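PDB 7KWD: alkaline phosphatase from Thermus thermophilus, which probably hydrolyses phosphate monoesters at an active site that holds two zinc ions and one magnesium ion, and works as a homodimer. Local coordinates for residues A[50-56]-A[322-326]; A[59-64]-A[337-343]; A[71-75]-A[439-443]; A[360-366]-A[382-386]. One frame throughout, in Å; residues are numbered along the deposited sequence.

Contact 1. Residues A[50-56]-A[322-326]; sequences SWEDYAI and VGGLY
Ser50 and Val322 meet where the first turn of helix 51-65 leans on the end of strand 310-325, and the helix opens with a capping box. Ser50 is the N-cap: its OG, set between the backbone N and the carbonyl carbon (chi1 76°), accepts from Asp53 N at 3.2 Å and, weakly, from Glu52 N. Asp53, its side chain about 8 Å from that of the zinc ligand Asp275, answers, its OD2 taking Ser50 N at 2.9 Å from above the carboxylate plane; Asn278 also bonds this oxygen. Serine and aspartate suit these places because each has a short acceptor that reaches the other's amide.

No hydrogen bond crosses the contact directly, and water carries the polar link. One water accepts from Ser50 OG and from Gly323 N, its oxygen 2.8 Å from that N, and donates to Asp53 OD1. A second donates to both Asp53 OD1 and Gly323 O, and a third joins Glu52 O and OE2 to Leu325 N. Glu52 OE1 turns elsewhere, to Thr434 of the second subunit. With an alanine at Ser50, Asp53 N would probably lose its capping acceptor and the first water one of its donors.

The rest is packing. Val322 CG1 rests 3.6 Å from Ser50 CB, and the chain of Glu52 crosses Val322 at about a right angle, CG to CG2. Gly324 suits its place because its CA lies 3.6 Å from Glu52 OE2, and a CB would crowd that oxygen. Ile56 CG1 lies 4.0 Å from Leu325 CB, and Ile56 CD1 comes within 3.2 Å of Gly323 O.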
loop_
_atom_site.group_PDB
_atom_site.type_symbol
_atom_site.label_atom_id
_atom_site.label_comp_id
_atom_site.label_asym_id
_atom_site.label_seq_id
_atom_site.Cartn_x
_atom_site.Cartn_y
_atom_site.Cartn_z
ATOM N N SER A 50 4.085 3.453 -4.827
ATOM C CA SER A 50 3.273 2.726 -3.857
ATOM C C SER A 50 2.328 1.775 -4.562
ATOM O O SER A 50 2.178 1.810 -5.790
ATOM C CB SER A 50 2.474 3.716 -3.004
ATOM O OG SER A 50 1.401 4.212 -3.742
ATOM N N TRP A 51 1.675 0.918 -3.763
ATOM C CA TRP A 51 0.666 0.017 -4.307
ATOM C C TRP A 51 -0.602 0.765 -4.675
ATOM O O TRP A 51 -1.383 0.280 -5.510
ATOM C CB TRP A 51 0.375 -1.120 -3.308
ATOM C CG TRP A 51 1.567 -2.077 -3.177
ATOM C CD1 TRP A 51 2.338 -2.306 -2.062
ATOM C CD2 TRP A 51 2.107 -2.913 -4.214
ATOM N NE1 TRP A 51 3.332 -3.222 -2.359
ATOM C CE2 TRP A 51 3.198 -3.609 -3.670
ATOM C CE3 TRP A 51 1.759 -3.143 -5.553
ATOM C CZ2 TRP A 51 3.942 -4.522 -4.420
ATOM C CZ3 TRP A 51 2.497 -4.058 -6.290
ATOM C CH2 TRP A 51 3.574 -4.734 -5.715
ATOM N N GLU A 52 -0.831 1.949 -4.115
ATOM C CA GLU A 52 -1.953 2.734 -4.611
ATOM C C GLU A 52 -1.656 3.241 -6.013
ATOM O O GLU A 52 -2.522 3.172 -6.884
ATOM C CB GLU A 52 -2.285 3.898 -3.681
ATOM C CG GLU A 52 -2.627 3.498 -2.253
ATOM C CD GLU A 52 -3.907 2.661 -2.114
ATOM O OE1 GLU A 52 -4.074 2.050 -1.044
ATOM O OE2 GLU A 52 -4.728 2.605 -3.062
ATOM N N ASP A 53 -0.425 3.724 -6.264
ATOM C CA ASP A 53 -0.085 4.133 -7.618
ATOM C C ASP A 53 -0.286 2.984 -8.587
ATOM O O ASP A 53 -0.721 3.179 -9.732
ATOM C CB ASP A 53 1.383 4.591 -7.764
ATOM C CG ASP A 53 1.796 5.663 -6.744
ATOM O OD1 ASP A 53 0.941 6.477 -6.349
ATOM O OD2 ASP A 53 2.994 5.705 -6.370
ATOM N N TYR A 54 0.154 1.792 -8.176
ATOM C CA TYR A 54 0.063 0.648 -9.055
ATOM C C TYR A 54 -1.385 0.419 -9.476
ATOM O O TYR A 54 -1.674 0.227 -10.655
ATOM C CB TYR A 54 0.622 -0.607 -8.386
ATOM C CG TYR A 54 0.352 -1.796 -9.269
ATOM C CD1 TYR A 54 1.155 -2.061 -10.382
ATOM C CD2 TYR A 54 -0.748 -2.603 -9.039
ATOM C CE1 TYR A 54 0.878 -3.144 -11.233
ATOM C CE2 TYR A 54 -1.028 -3.668 -9.857
ATOM C CZ TYR A 54 -0.238 -3.930 -10.964
ATOM O OH TYR A 54 -0.565 -4.983 -11.752
ATOM N N ALA A 55 -2.297 0.423 -8.507
ATOM C CA ALA A 55 -3.696 0.130 -8.785
ATOM C C ALA A 55 -4.292 1.132 -9.767
ATOM O O ALA A 55 -5.073 0.752 -10.649
ATOM C CB ALA A 55 -4.488 0.143 -7.478
ATOM N N ILE A 56 -3.947 2.421 -9.609
ATOM C CA ILE A 56 -4.458 3.457 -10.518
ATOM C C ILE A 56 -3.948 3.243 -11.939
ATOM O O ILE A 56 -4.713 3.336 -12.896
ATOM C CB ILE A 56 -4.088 4.866 -10.003
ATOM C CG1 ILE A 56 -4.900 5.221 -8.758
ATOM C CG2 ILE A 56 -4.361 5.916 -11.078
ATOM C CD1 ILE A 56 -4.252 6.359 -7.915
ATOM N N VAL A 322 0.316 8.363 0.505
ATOM C CA VAL A 322 0.154 7.684 -0.757
ATOM C C VAL A 322 -1.166 8.113 -1.359
ATOM O O VAL A 322 -2.101 8.478 -0.619
ATOM C CB VAL A 322 0.208 6.144 -0.579
ATOM C CG1 VAL A 322 1.607 5.709 -0.126
ATOM C CG2 VAL A 322 -0.850 5.646 0.369
ATOM N N GLY A 323 -1.229 8.045 -2.688
ATOM C CA GLY A 323 -2.341 8.550 -3.458
ATOM C C GLY A 323 -3.318 7.471 -3.893
ATOM O O GLY A 323 -3.186 6.876 -4.970
ATOM N N GLY A 324 -4.338 7.248 -3.074
ATOM C CA GLY A 324 -5.246 6.127 -3.268
ATOM C C GLY A 324 -6.547 6.532 -3.937
ATOM O O GLY A 324 -7.194 7.516 -3.545
ATOM N N LEU A 325 -6.909 5.765 -4.962
ATOM C CA LEU A 325 -8.260 5.805 -5.501
ATOM C C LEU A 325 -9.193 5.208 -4.467
ATOM O O LEU A 325 -9.014 4.055 -4.069
ATOM C CB LEU A 325 -8.340 5.030 -6.807
ATOM C CG LEU A 325 -9.705 5.135 -7.495
ATOM C CD1 LEU A 325 -9.926 6.483 -8.256
ATOM C CD2 LEU A 325 -9.834 3.950 -8.462
ATOM N N TYR A 326 -10.174 5.989 -4.010
ATOM C CA TYR A 326 -10.957 5.625 -2.842
ATOM C C TYR A 326 -12.433 5.488 -3.194
ATOM O O TYR A 326 -12.894 5.949 -4.234
ATOM C CB TYR A 326 -10.775 6.649 -1.699
ATOM C CG TYR A 326 -11.236 8.057 -2.031
ATOM C CD1 TYR A 326 -12.589 8.383 -2.030
ATOM C CD2 TYR A 326 -10.309 9.069 -2.304
ATOM C CE1 TYR A 326 -13.007 9.692 -2.341
ATOM C CE2 TYR A 326 -10.719 10.350 -2.602
ATOM C CZ TYR A 326 -12.075 10.656 -2.626
ATOM O OH TYR A 326 -12.451 11.949 -2.932
HETATM O O HOH W 1 1.170 6.979 -3.693
HETATM O O HOH W 2 -5.235 3.462 -5.457
HETATM O O HOH W 3 -1.453 7.747 -7.025
#

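Contact 2. Residues A[59-64]-A[337-343]; sequences AYARRR and QGVDLLE
Arg63 grips Asp340 side-on with two nitrogens: NE donates to OD1 and NH2 to OD2, both at 2.8 Å and nearly straight. Each oxygen is met on its syn side, and the guanidinium and carboxylate planes lie 26° apart. The arginine reaches this far because its chain runs extended from CG to NE. Arg64, bent at chi2 and chi3, folds back and lays a face of its guanidinium over Asp340 OD1, which is 3.2 Å from NE; no N-H points at that oxygen, so charge alone attracts. Its NH2 also forms a salt bridge with Glu343 OE2 at 2.8 Å, a weak, poorly aimed hydrogen bond. Two arginines and two acids form a network in which Asp340 serves both cations.

Beneath the charges lies apolar packing. Val339 is a knob in the hole formed by Ala59, Tyr60, Arg63 and Arg64, and its compact branched side chain fills that hole with CG1 3.9 Å from Tyr60 CD2. Val339 O lies in the plane of the Tyr60 ring, at its edge, while Arg64 CG lies over one face, toward the ring's rim. Tyr60 OH ends 3.4 Å from Glu343 CG.

The contact joins the later part of helix 51-65 to the short helix 337-340 and the turn after it. Helix 283-306 meets Tyr60 and Leu342 through Leu287, and Tyr91 of the second subunit packs on Ala59 and Arg63.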
loop_
_atom_site.group_PDB
_atom_site.type_symbol
_atom_site.label_atom_id
_atom_site.label_comp_id
_atom_site.label_asym_id
_atom_site.label_seq_id
_atom_site.Cartn_x
_atom_site.Cartn_y
_atom_site.Cartn_z
ATOM N N ALA A 59 -5.504 0.133 -13.570
ATOM C CA ALA A 59 -6.871 0.383 -13.993
ATOM C C ALA A 59 -6.896 1.297 -15.196
ATOM O O ALA A 59 -7.648 1.060 -16.148
ATOM C CB ALA A 59 -7.674 0.997 -12.845
ATOM N N TYR A 60 -6.066 2.340 -15.182
ATOM C CA TYR A 60 -6.085 3.295 -16.283
ATOM C C TYR A 60 -5.715 2.618 -17.600
ATOM O O TYR A 60 -6.342 2.849 -18.636
ATOM C CB TYR A 60 -5.140 4.453 -15.980
ATOM C CG TYR A 60 -5.269 5.590 -16.985
ATOM C CD1 TYR A 60 -4.533 5.591 -18.140
ATOM C CD2 TYR A 60 -6.172 6.642 -16.788
ATOM C CE1 TYR A 60 -4.672 6.598 -19.075
ATOM C CE2 TYR A 60 -6.294 7.670 -17.728
ATOM C CZ TYR A 60 -5.558 7.639 -18.856
ATOM O OH TYR A 60 -5.683 8.635 -19.810
ATOM N N ALA A 61 -4.659 1.810 -17.592
ATOM C CA ALA A 61 -4.262 1.136 -18.825
ATOM C C ALA A 61 -5.409 0.278 -19.374
ATOM O O ALA A 61 -5.719 0.318 -20.572
ATOM C CB ALA A 61 -3.003 0.302 -18.570
ATOM N N ARG A 62 -6.057 -0.501 -18.509
ATOM C CA ARG A 62 -7.120 -1.378 -18.982
ATOM C C ARG A 62 -8.329 -0.566 -19.419
ATOM O O ARG A 62 -8.797 -0.685 -20.558
ATOM C CB ARG A 62 -7.519 -2.370 -17.896
ATOM C CG ARG A 62 -6.584 -3.581 -17.806
ATOM C CD ARG A 62 -6.728 -4.291 -16.422
ATOM N NE ARG A 62 -6.014 -5.571 -16.396
ATOM C CZ ARG A 62 -6.481 -6.693 -16.925
ATOM N NH1 ARG A 62 -7.674 -6.745 -17.528
ATOM N NH2 ARG A 62 -5.738 -7.779 -16.872
ATOM N N ARG A 63 -8.809 0.316 -18.530
ATOM C CA ARG A 63 -10.069 1.012 -18.744
ATOM C C ARG A 63 -9.977 2.104 -19.805
ATOM O O ARG A 63 -10.928 2.303 -20.571
ATOM C CB ARG A 63 -10.522 1.606 -17.417
ATOM C CG ARG A 63 -11.861 2.253 -17.464
ATOM C CD ARG A 63 -12.297 2.619 -16.064
ATOM N NE ARG A 63 -13.423 3.536 -16.067
ATOM C CZ ARG A 63 -14.677 3.192 -15.775
ATOM N NH1 ARG A 63 -14.988 1.941 -15.447
ATOM N NH2 ARG A 63 -15.626 4.119 -15.783
ATOM N N ARG A 64 -8.881 2.868 -19.841
ATOM C CA ARG A 64 -8.816 4.006 -20.747
ATOM C C ARG A 64 -7.921 3.782 -21.941
ATOM O O ARG A 64 -7.982 4.558 -22.904
ATOM C CB ARG A 64 -8.284 5.269 -20.053
ATOM C CG ARG A 64 -8.908 5.628 -18.736
ATOM C CD ARG A 64 -10.387 5.553 -18.799
ATOM N NE ARG A 64 -10.964 6.638 -19.584
ATOM C CZ ARG A 64 -12.013 6.503 -20.388
ATOM N NH1 ARG A 64 -12.604 5.317 -20.557
ATOM N NH2 ARG A 64 -12.472 7.572 -21.029
ATOM N N GLN A 337 -14.812 6.403 -11.646
ATOM C CA GLN A 337 -14.858 7.703 -12.319
ATOM C C GLN A 337 -13.545 8.451 -12.167
ATOM O O GLN A 337 -13.097 9.133 -13.095
ATOM C CB GLN A 337 -16.003 8.544 -11.757
ATOM C CG GLN A 337 -17.392 8.055 -12.127
ATOM C CD GLN A 337 -17.554 7.938 -13.622
ATOM O OE1 GLN A 337 -17.463 8.926 -14.343
ATOM N NE2 GLN A 337 -17.753 6.719 -14.095
ATOM N N GLY A 338 -12.898 8.322 -11.007
ATOM C CA GLY A 338 -11.642 9.022 -10.799
ATOM C C GLY A 338 -10.570 8.641 -11.796
ATOM O O GLY A 338 -9.677 9.434 -12.090
ATOM N N VAL A 339 -10.617 7.409 -12.293
ATOM C CA VAL A 339 -9.685 6.983 -13.324
ATOM C C VAL A 339 -9.995 7.694 -14.627
ATOM O O VAL A 339 -9.103 8.217 -15.305
ATOM C CB VAL A 339 -9.751 5.451 -13.476
ATOM C CG1 VAL A 339 -8.940 4.966 -14.655
ATOM C CG2 VAL A 339 -9.270 4.745 -12.146
ATOM N N ASP A 340 -11.269 7.693 -15.026
ATOM C CA ASP A 340 -11.650 8.425 -16.226
ATOM C C ASP A 340 -11.228 9.876 -16.133
ATOM O O ASP A 340 -10.725 10.452 -17.101
ATOM C CB ASP A 340 -13.151 8.354 -16.445
ATOM C CG ASP A 340 -13.656 6.951 -16.619
ATOM O OD1 ASP A 340 -12.889 6.087 -17.108
ATOM O OD2 ASP A 340 -14.829 6.727 -16.264
ATOM N N LEU A 341 -11.400 10.479 -14.963
ATOM C CA LEU A 341 -11.155 11.910 -14.776
ATOM C C LEU A 341 -9.678 12.284 -14.874
ATOM O O LEU A 341 -9.355 13.477 -14.878
ATOM C CB LEU A 341 -11.717 12.324 -13.414
ATOM C CG LEU A 341 -13.078 12.989 -13.235
ATOM C CD1 LEU A 341 -13.840 13.053 -14.524
ATOM C CD2 LEU A 341 -13.908 12.347 -12.155
ATOM N N LEU A 342 -8.777 11.307 -14.968
ATOM C CA LEU A 342 -7.380 11.614 -15.224
ATOM C C LEU A 342 -7.105 11.840 -16.692
ATOM O O LEU A 342 -6.117 12.511 -17.028
ATOM C CB LEU A 342 -6.476 10.489 -14.706
ATOM C CG LEU A 342 -6.514 10.244 -13.204
ATOM C CD1 LEU A 342 -5.337 9.370 -12.738
ATOM C CD2 LEU A 342 -6.480 11.543 -12.413
ATOM N N GLU A 343 -7.925 11.275 -17.583
ATOM C CA GLU A 343 -7.598 11.361 -19.001
ATOM C C GLU A 343 -7.603 12.802 -19.513
ATOM O O GLU A 343 -6.810 13.095 -20.427
ATOM C CB GLU A 343 -8.567 10.498 -19.830
ATOM C CG GLU A 343 -8.180 10.417 -21.330
ATOM C CD GLU A 343 -8.994 9.361 -22.127
ATOM O OE1 GLU A 343 -8.542 8.924 -23.209
ATOM O OE2 GLU A 343 -10.087 8.970 -21.671
#

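Contact 3. Residues A[71-75]-A[439-443]; sequences LERLL and MLLLY
Leu75 N donates to Leu71 O at 2.9 Å, the helical bond that sets these two leucines one turn apart, both within reach of Met439. Helix 70-75 here packs on a sheet in the alpha/beta manner of alkaline phosphatases, crossing strand 438-443 at 79° with the axes of the two short segments 9.9 Å apart. No hydrogen bond passes between them: the strand's backbone bonds go to strand 310-325 on one hand and to Pro79 and Gly81, at the start of strand 80-84, on the other.

Alternation along the strand turns Met439, Leu441 and Tyr443 to the helix. Leu71 and Met439 reach toward each other tip to tip, with CD1 of the leucine 4.0 Å from SD. The unbranched, flexible methionine suits this place: it runs straight to its sulfur and bends only at chi3 (77°), carrying CE toward Leu71 CD2. Leu75 crosses the same chain at about a right angle.

Leu441 is the middle residue of the three, and its CD2 enters among the leucines, 3.7 Å from Leu74 CB and 3.9 Å from Leu71 CD1. Replacing Leu71 by an alanine is likely to open a gap between Met439 SD and Leu441 CD2, leaving both without the methyl they share.

Tyr443 marks the other end, its hydroxyl bonded to Asp305. Thr301 of helix 283-306 packs on both Leu74 and Tyr443. Across the contact Leu74 CD2 approaches that ring obliquely, 3.7 Å from its CE2.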
loop_
_atom_site.group_PDB
_atom_site.type_symbol
_atom_site.label_atom_id
_atom_site.label_comp_id
_atom_site.label_asym_id
_atom_site.label_seq_id
_atom_site.Cartn_x
_atom_site.Cartn_y
_atom_site.Cartn_z
ATOM N N LEU A 71 3.747 -3.861 -16.310
ATOM C CA LEU A 71 4.078 -4.203 -14.931
ATOM C C LEU A 71 3.077 -5.219 -14.371
ATOM O O LEU A 71 3.465 -6.142 -13.651
ATOM C CB LEU A 71 4.127 -2.933 -14.071
ATOM C CG LEU A 71 4.616 -3.161 -12.653
ATOM C CD1 LEU A 71 5.938 -3.916 -12.620
ATOM C CD2 LEU A 71 4.690 -1.845 -11.851
ATOM N N GLU A 72 1.793 -5.099 -14.714
ATOM C CA GLU A 72 0.847 -6.119 -14.262
ATOM C C GLU A 72 1.258 -7.499 -14.795
ATOM O O GLU A 72 1.253 -8.494 -14.060
ATOM C CB GLU A 72 -0.592 -5.802 -14.694
ATOM C CG GLU A 72 -1.580 -6.916 -14.308
ATOM C CD GLU A 72 -3.015 -6.719 -14.811
ATOM O OE1 GLU A 72 -3.376 -5.588 -15.171
ATOM O OE2 GLU A 72 -3.772 -7.712 -14.860
ATOM N N ARG A 73 1.583 -7.582 -16.089
ATOM C CA ARG A 73 1.975 -8.874 -16.665
ATOM C C ARG A 73 3.166 -9.468 -15.925
ATOM O O ARG A 73 3.218 -10.686 -15.712
ATOM C CB ARG A 73 2.306 -8.717 -18.145
ATOM C CG ARG A 73 1.189 -8.043 -18.935
ATOM C CD ARG A 73 1.530 -7.874 -20.456
ATOM N NE ARG A 73 0.777 -6.789 -21.115
ATOM C CZ ARG A 73 0.567 -6.728 -22.433
ATOM N NH1 ARG A 73 1.048 -7.676 -23.230
ATOM N NH2 ARG A 73 -0.144 -5.743 -22.958
ATOM N N LEU A 74 4.148 -8.622 -15.544
ATOM C CA LEU A 74 5.308 -9.133 -14.827
ATOM C C LEU A 74 4.914 -9.601 -13.423
ATOM O O LEU A 74 5.298 -10.688 -12.983
ATOM C CB LEU A 74 6.430 -8.090 -14.749
ATOM C CG LEU A 74 6.998 -7.559 -16.049
ATOM C CD1 LEU A 74 8.246 -6.753 -15.889
ATOM C CD2 LEU A 74 7.241 -8.693 -17.010
ATOM N N LEU A 75 4.166 -8.789 -12.689
ATOM C CA LEU A 75 3.803 -9.217 -11.341
ATOM C C LEU A 75 2.912 -10.457 -11.344
ATOM O O LEU A 75 2.864 -11.171 -10.342
ATOM C CB LEU A 75 3.083 -8.091 -10.608
ATOM C CG LEU A 75 3.900 -6.816 -10.366
ATOM C CD1 LEU A 75 2.952 -5.751 -9.854
ATOM C CD2 LEU A 75 5.017 -7.041 -9.360
ATOM N N MET A 439 7.270 -2.867 -3.696
ATOM C CA MET A 439 7.507 -3.890 -4.707
ATOM C C MET A 439 8.975 -4.246 -4.885
ATOM O O MET A 439 9.841 -3.384 -4.980
ATOM C CB MET A 439 6.968 -3.385 -6.035
ATOM C CG MET A 439 7.299 -4.230 -7.238
ATOM S SD MET A 439 6.646 -3.471 -8.735
ATOM C CE MET A 439 7.781 -2.198 -9.054
ATOM N N LEU A 440 9.234 -5.556 -5.008
ATOM C CA LEU A 440 10.507 -6.085 -5.497
ATOM C C LEU A 440 10.201 -7.206 -6.480
ATOM O O LEU A 440 9.484 -8.152 -6.130
ATOM C CB LEU A 440 11.368 -6.628 -4.363
ATOM C CG LEU A 440 12.579 -7.501 -4.706
ATOM C CD1 LEU A 440 13.678 -6.769 -5.508
ATOM C CD2 LEU A 440 13.167 -7.982 -3.414
ATOM N N LEU A 441 10.772 -7.112 -7.675
ATOM C CA LEU A 441 10.438 -8.023 -8.768
ATOM C C LEU A 441 11.689 -8.423 -9.531
ATOM O O LEU A 441 12.521 -7.572 -9.849
ATOM C CB LEU A 441 9.443 -7.365 -9.730
ATOM C CG LEU A 441 9.239 -7.870 -11.163
ATOM C CD1 LEU A 441 8.439 -9.136 -11.148
ATOM C CD2 LEU A 441 8.484 -6.812 -11.949
ATOM N N LEU A 442 11.775 -9.703 -9.880
ATOM C CA LEU A 442 12.916 -10.266 -10.590
ATOM C C LEU A 442 12.499 -10.770 -11.961
ATOM O O LEU A 442 11.540 -11.541 -12.090
ATOM C CB LEU A 442 13.537 -11.425 -9.824
ATOM C CG LEU A 442 13.960 -11.106 -8.388
ATOM C CD1 LEU A 442 14.470 -12.388 -7.694
ATOM C CD2 LEU A 442 15.014 -10.062 -8.405
ATOM N N TYR A 443 13.222 -10.354 -12.985
ATOM C CA TYR A 443 12.879 -10.735 -14.355
ATOM C C TYR A 443 14.136 -11.329 -14.963
ATOM O O TYR A 443 15.090 -10.606 -15.296
ATOM C CB TYR A 443 12.359 -9.554 -15.168
ATOM C CG TYR A 443 11.886 -9.974 -16.543
ATOM C CD1 TYR A 443 12.769 -10.071 -17.611
ATOM C CD2 TYR A 443 10.567 -10.318 -16.765
ATOM C CE1 TYR A 443 12.344 -10.489 -18.863
ATOM C CE2 TYR A 443 10.139 -10.715 -18.016
ATOM C CZ TYR A 443 11.031 -10.790 -19.061
ATOM O OH TYR A 443 10.570 -11.193 -20.300
#

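Contact 4. Residues A[360-366]-A[382-386]; sequences PEASQVK and AERVV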
loop_
_atom_site.group_PDB
_atom_site.type_symbol
_atom_site.label_atom_id
_atom_site.label_comp_id
_atom_site.label_asym_id
_atom_site.label_seq_id
_atom_site.Cartn_x
_atom_site.Cartn_y
_atom_site.Cartn_z
ATOM N N PRO A 360 -0.089 35.218 -9.399
ATOM C CA PRO A 360 -1.272 34.950 -10.216
ATOM C C PRO A 360 -2.519 35.507 -9.563
ATOM O O PRO A 360 -2.614 35.665 -8.342
ATOM C CB PRO A 360 -1.324 33.419 -10.266
ATOM C CG PRO A 360 -0.789 33.032 -8.914
ATOM C CD PRO A 360 0.342 34.020 -8.651
ATOM N N GLU A 361 -3.502 35.767 -10.414
ATOM C CA GLU A 361 -4.840 36.151 -10.003
ATOM C C GLU A 361 -5.732 34.918 -9.978
ATOM O O GLU A 361 -5.561 33.995 -10.773
ATOM C CB GLU A 361 -5.408 37.196 -10.966
ATOM C CG GLU A 361 -6.472 38.093 -10.359
ATOM C CD GLU A 361 -5.885 39.309 -9.649
ATOM O OE1 GLU A 361 -4.691 39.261 -9.268
ATOM O OE2 GLU A 361 -6.618 40.308 -9.468
ATOM N N ALA A 362 -6.694 34.919 -9.066
ATOM C CA ALA A 362 -7.673 33.846 -8.977
ATOM C C ALA A 362 -8.223 33.442 -10.334
ATOM O O ALA A 362 -8.413 32.259 -10.626
ATOM C CB ALA A 362 -8.835 34.266 -8.078
ATOM N N SER A 363 -8.501 34.419 -11.172
ATOM C CA SER A 363 -9.032 34.089 -12.479
ATOM C C SER A 363 -8.014 33.311 -13.302
ATOM O O SER A 363 -8.393 32.499 -14.147
ATOM C CB SER A 363 -9.441 35.372 -13.191
ATOM O OG SER A 363 -8.345 35.940 -13.874
ATOM N N GLN A 364 -6.721 33.555 -13.087
ATOM C CA GLN A 364 -5.699 32.851 -13.859
ATOM C C GLN A 364 -5.526 31.422 -13.355
ATOM O O GLN A 364 -5.408 30.490 -14.158
ATOM C CB GLN A 364 -4.376 33.617 -13.795
ATOM C CG GLN A 364 -4.511 35.076 -14.252
ATOM C CD GLN A 364 -3.259 35.884 -14.025
ATOM O OE1 GLN A 364 -2.851 36.120 -12.880
ATOM N NE2 GLN A 364 -2.636 36.312 -15.117
ATOM N N VAL A 365 -5.510 31.249 -12.029
ATOM C CA VAL A 365 -5.574 29.927 -11.408
ATOM C C VAL A 365 -6.721 29.123 -12.004
ATOM O O VAL A 365 -6.535 28.023 -12.549
ATOM C CB VAL A 365 -5.727 30.074 -9.883
ATOM C CG1 VAL A 365 -6.181 28.748 -9.219
ATOM C CG2 VAL A 365 -4.418 30.614 -9.284
ATOM N N LYS A 366 -7.930 29.675 -11.907
ATOM C CA LYS A 366 -9.116 28.992 -12.404
ATOM C C LYS A 366 -8.928 28.551 -13.845
ATOM O O LYS A 366 -9.290 27.426 -14.215
ATOM C CB LYS A 366 -10.323 29.921 -12.231
ATOM C CG LYS A 366 -11.654 29.332 -12.614
ATOM C CD LYS A 366 -12.858 30.196 -12.135
ATOM C CE LYS A 366 -12.631 30.850 -10.771
ATOM N NZ LYS A 366 -13.886 31.211 -10.060
ATOM N N ALA A 382 -9.990 28.629 -5.872
ATOM C CA ALA A 382 -8.924 29.348 -6.550
ATOM C C ALA A 382 -8.237 30.317 -5.598
ATOM O O ALA A 382 -7.008 30.465 -5.640
ATOM C CB ALA A 382 -9.461 30.079 -7.775
ATOM N N GLU A 383 -9.008 30.951 -4.703
ATOM C CA GLU A 383 -8.407 31.906 -3.775
ATOM C C GLU A 383 -7.445 31.207 -2.831
ATOM O O GLU A 383 -6.403 31.759 -2.469
ATOM C CB GLU A 383 -9.463 32.663 -2.958
ATOM C CG GLU A 383 -10.576 33.326 -3.792
ATOM C CD GLU A 383 -10.270 34.756 -4.275
ATOM O OE1 GLU A 383 -9.138 35.044 -4.749
ATOM O OE2 GLU A 383 -11.202 35.587 -4.210
ATOM N N ARG A 384 -7.792 29.993 -2.395
ATOM C CA ARG A 384 -6.870 29.246 -1.552
ATOM C C ARG A 384 -5.548 29.030 -2.271
ATOM O O ARG A 384 -4.475 29.160 -1.676
ATOM C CB ARG A 384 -7.481 27.908 -1.169
ATOM C CG ARG A 384 -8.561 27.954 -0.104
ATOM C CD ARG A 384 -8.885 26.514 0.244
ATOM N NE ARG A 384 -10.200 26.276 0.827
ATOM C CZ ARG A 384 -10.583 26.755 1.997
ATOM N NH1 ARG A 384 -9.748 27.523 2.692
ATOM N NH2 ARG A 384 -11.784 26.459 2.478
ATOM N N VAL A 385 -5.614 28.691 -3.555
ATOM C CA VAL A 385 -4.395 28.511 -4.333
ATOM C C VAL A 385 -3.611 29.817 -4.396
ATOM O O VAL A 385 -2.378 29.822 -4.301
ATOM C CB VAL A 385 -4.735 27.993 -5.743
ATOM C CG1 VAL A 385 -3.490 27.909 -6.580
ATOM C CG2 VAL A 385 -5.420 26.621 -5.701
ATOM N N VAL A 386 -4.306 30.942 -4.609
ATOM C CA VAL A 386 -3.610 32.226 -4.662
ATOM C C VAL A 386 -2.904 32.484 -3.339
ATOM O O VAL A 386 -1.718 32.851 -3.300
ATOM C CB VAL A 386 -4.587 33.363 -5.013
ATOM C CG1 VAL A 386 -3.865 34.724 -4.958
ATOM C CG2 VAL A 386 -5.193 33.131 -6.387
#
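Pro360 touches Val386 through its backbone, the carbonyl O lying 3.7 Å from CG1 of the valine. Glu361 follows at the N-cap position of helix 362-373. Its amide is held by Gln364 OE1, which accepts in its carbonyl plane on a lone pair, and its carbonyl O accepts from both Gln364 N and Val365 N.

The nearest CA atoms across the contact are those of Ala362 and Ala382, 5.3 Å apart. Methyl side chains on both suit so near an approach; the two CB atoms are 4.2 Å apart, and Ala362 N sits 3.6 Å from Val386 CG2. Glu383, bent at chi2, brings OE1 beside the methyl of Ala362. Helices 362-373 and 379-391 are a consecutive pair joined by a short loop, and their segments cross at 110° with axes 8.6 Å apart.

Val365 enters the angle between them. A chi1 of 165° swings CG1 of Val365 opposite its own amide nitrogen and puts it 3.8 Å from Ala382 CB, while CG2 meets Val386 CG2 at 3.9 Å. Both branches also touch Val385. Lys366 passes at the edge of the pair, CE near Ala382 CB, and its NZ forms a salt bridge with Asp379.

Contacts 1 and 3 are buried, while contacts 2 and 4 are only partly so. Contacts 1 and 2 use successive parts of helix 51-65 and merge where Leu325 meets Val339 and Ile56 meets Leu342. Contact 3 joins them through helix 70-75: Tyr54 packs on Leu71 and Leu75, and Arg62 forms a salt bridge with Glu72. Strands 310-325 and 438-443, used by contacts 1 and 3, are neighbours, yet one contact is bridged by water and the other is wholly apolar. Charges dominate contact 2. Contact 4 stands apart, about 14 Å from contact 2 at the nearest atoms, and alone touches no second subunit.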